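Local structure of RNA silencing suppressor p19 (Tomato bushy stunt virus, 4J39) at residues A[112-115]-A[116-119]. The protein suppresses RNA silencing, binding siRNA-sized duplexes as a homodimer and probably selecting them by length in the manner of a molecular caliper. Sequence-based numbering, arbitrary orientation.
Sequences CEMA and IRSK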
ATOM      1  N   CYS A 112       8.178  -1.949  -7.710  1.00 32.57           N
ATOM      2  CA  CYS A 112       8.242  -3.379  -7.530  1.00 33.13           C
ATOM      3  C   CYS A 112       8.775  -3.774  -6.139  1.00 30.33           C
ATOM      4  O   CYS A 112       8.384  -4.765  -5.547  1.00 31.30           O
ATOM      5  CB  CYS A 112       9.187  -3.980  -8.651  1.00 31.87           C
ATOM      6  SG  CYS A 112       8.213  -3.909 -10.305  1.00 36.07           S
ATOM      7  N   GLU A 113       9.733  -2.958  -5.723  1.00 32.28           N
ATOM      8  CA  GLU A 113      10.471  -3.288  -4.422  1.00 33.83           C
ATOM      9  C   GLU A 113       9.459  -3.102  -3.288  1.00 32.91           C
ATOM     10  O   GLU A 113       9.340  -3.941  -2.411  1.00 33.76           O
ATOM     11  CB  GLU A 113      11.640  -2.345  -4.219  1.00 35.23           C
ATOM     12  CG  GLU A 113      12.974  -2.724  -4.983  1.00 45.09           C
ATOM     13  CD  GLU A 113      13.963  -1.497  -5.130  1.00 53.32           C
ATOM     14  OE1 GLU A 113      13.831  -0.502  -4.360  1.00 56.58           O
ATOM     15  OE2 GLU A 113      14.845  -1.501  -6.034  1.00 58.73           O
ATOM     16  N   MET A 114       8.677  -2.024  -3.373  1.00 34.01           N
ATOM     17  CA  MET A 114       7.658  -1.816  -2.327  1.00 32.71           C
ATOM     18  C   MET A 114       6.491  -2.797  -2.469  1.00 32.85           C
ATOM     19  O   MET A 114       5.898  -3.234  -1.447  1.00 31.97           O
ATOM     20  CB  MET A 114       7.117  -0.363  -2.311  1.00 33.59           C
ATOM     21  CG  MET A 114       8.142   0.720  -2.000  1.00 35.78           C
ATOM     22  SD  MET A 114       8.987   0.342  -0.382  1.00 37.20           S
ATOM     23  CE  MET A 114       7.730  -0.155   0.684  1.00 38.66           C
ATOM     24  N   ALA A 115       6.113  -3.137  -3.690  1.00 32.15           N
ATOM     25  CA  ALA A 115       5.012  -4.081  -3.962  1.00 32.62           C
ATOM     26  C   ALA A 115       5.336  -5.485  -3.369  1.00 30.48           C
ATOM     27  O   ALA A 115       4.510  -6.099  -2.739  1.00 30.57           O
ATOM     28  CB  ALA A 115       4.766  -4.162  -5.505  1.00 29.60           C
ATOM     29  N   ILE A 116       6.563  -5.960  -3.533  1.00 31.35           N
ATOM     30  CA  ILE A 116       6.871  -7.295  -3.100  1.00 30.19           C
ATOM     31  C   ILE A 116       6.932  -7.393  -1.532  1.00 28.77           C
ATOM     32  O   ILE A 116       6.474  -8.369  -0.995  1.00 31.53           O
ATOM     33  CB  ILE A 116       8.196  -7.875  -3.723  1.00 31.57           C
ATOM     34  CG1 ILE A 116       8.232  -9.332  -3.472  1.00 33.55           C
ATOM     35  CG2 ILE A 116       9.428  -7.170  -3.384  1.00 32.51           C
ATOM     36  CD1 ILE A 116       7.262 -10.102  -4.174  1.00 36.40           C
ATOM     37  N   ARG A 117       7.417  -6.304  -0.950  1.00 30.84           N
ATOM     38  CA  ARG A 117       7.534  -6.154   0.528  1.00 34.24           C
ATOM     39  C   ARG A 117       6.076  -6.098   1.081  1.00 33.42           C
ATOM     40  O   ARG A 117       5.699  -6.816   2.036  1.00 36.38           O
ATOM     41  CB  ARG A 117       8.323  -4.885   0.904  0.90 34.09           C
ATOM     42  CG  ARG A 117       9.809  -4.865   0.581  0.90 41.26           C
ATOM     43  CD  ARG A 117      10.564  -3.603   1.151  0.90 45.56           C
ATOM     44  NE  ARG A 117      12.011  -3.492   0.861  0.90 51.51           N
ATOM     45  CZ  ARG A 117      12.649  -4.042  -0.219  0.90 58.27           C
ATOM     46  NH1 ARG A 117      12.037  -4.783  -1.195  0.90 58.74           N
ATOM     47  NH2 ARG A 117      13.939  -3.809  -0.367  0.90 57.79           N
ATOM     48  N   SER A 118       5.207  -5.360   0.368  1.00 33.32           N
ATOM     49  CA  SER A 118       3.782  -5.260   0.813  1.00 33.63           C
ATOM     50  C   SER A 118       3.059  -6.579   0.792  1.00 31.18           C
ATOM     51  O   SER A 118       2.312  -6.963   1.698  1.00 31.22           O
ATOM     52  CB  SER A 118       3.039  -4.310  -0.148  1.00 34.51           C
ATOM     53  OG  SER A 118       3.455  -2.951  -0.026  1.00 39.47           O
ATOM     54  N   LYS A 119       3.267  -7.270  -0.317  1.00 29.21           N
ATOM     55  CA  LYS A 119       2.672  -8.567  -0.523  1.00 30.18           C
ATOM     56  C   LYS A 119       3.135  -9.518   0.638  1.00 29.70           C
ATOM     57  O   LYS A 119       2.343 -10.192   1.189  1.00 29.72           O
ATOM     58  CB  LYS A 119       3.104  -9.200  -1.885  1.00 31.54           C
ATOM     59  CG  LYS A 119       2.522 -10.518  -2.166  1.00 32.20           C
ATOM     60  CD  LYS A 119       2.968 -10.964  -3.611  1.00 29.10           C
ATOM     61  CE  LYS A 119       2.364 -12.219  -4.114  1.00 30.43           C
ATOM     62  NZ  LYS A 119       2.672 -12.400  -5.618  1.00 26.78           N
TER
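The flat guanidinium of Arg117 turns back to the carbonyl of Glu113 and meets it obliquely, neither face-on nor edge-on. Its NH1 makes a weak, bent bond to Glu113 O (3.1 Å, N-H...O angle 128°), while the helical bond from Arg117 N to the same oxygen is also weak, at 3.4 Å. With CG anti to its own carbonyl carbon and the chain extended to NE, the arginine runs back towards the start of the helix, and its CG lies 3.2 Å from Glu113 O. That carbonyl therefore has two weak donors and an aliphatic neighbour, and Ile116 CG2 adds a contact at 3.4 Å to Glu113 O.

The flat peptide carbonyl of Met114 is gripped on both faces: Ser118 N approaches from one and Ser118 OG from the other. The hydroxyl bond is short, 2.8 Å between Ser118 OG and Met114 O, with the donor 37° out of the carbonyl plane. Setting OG beside its own backbone N (chi1 -69°) turns the hydroxyl back onto the preceding turn, a serine-to-backbone bond within a helix.

Both segments belong to helix 108-124, which packs against the four-stranded antiparallel sheet of the p19 core. Ala115 touches Trp41, Trp68 and Tyr90, and Lys119 extends to a salt bridge with Glu39 and a hydrogen bond to Val64 O. Along another flank, Glu113 packs on Leu125 of the second subunit, and Arg117 on Glu121 of that subunit.

The chemistry thus differs between neighbouring positions. The Ser118 hydroxyl finds its partner within the helix, consistent with a polar residue lying buried against Ile99 and Val101. Glu113 OE1 instead bonds to His110 ND1; it lies 5.2 Å from Arg117 NH2, so any attraction between these opposite charges probably acts through space.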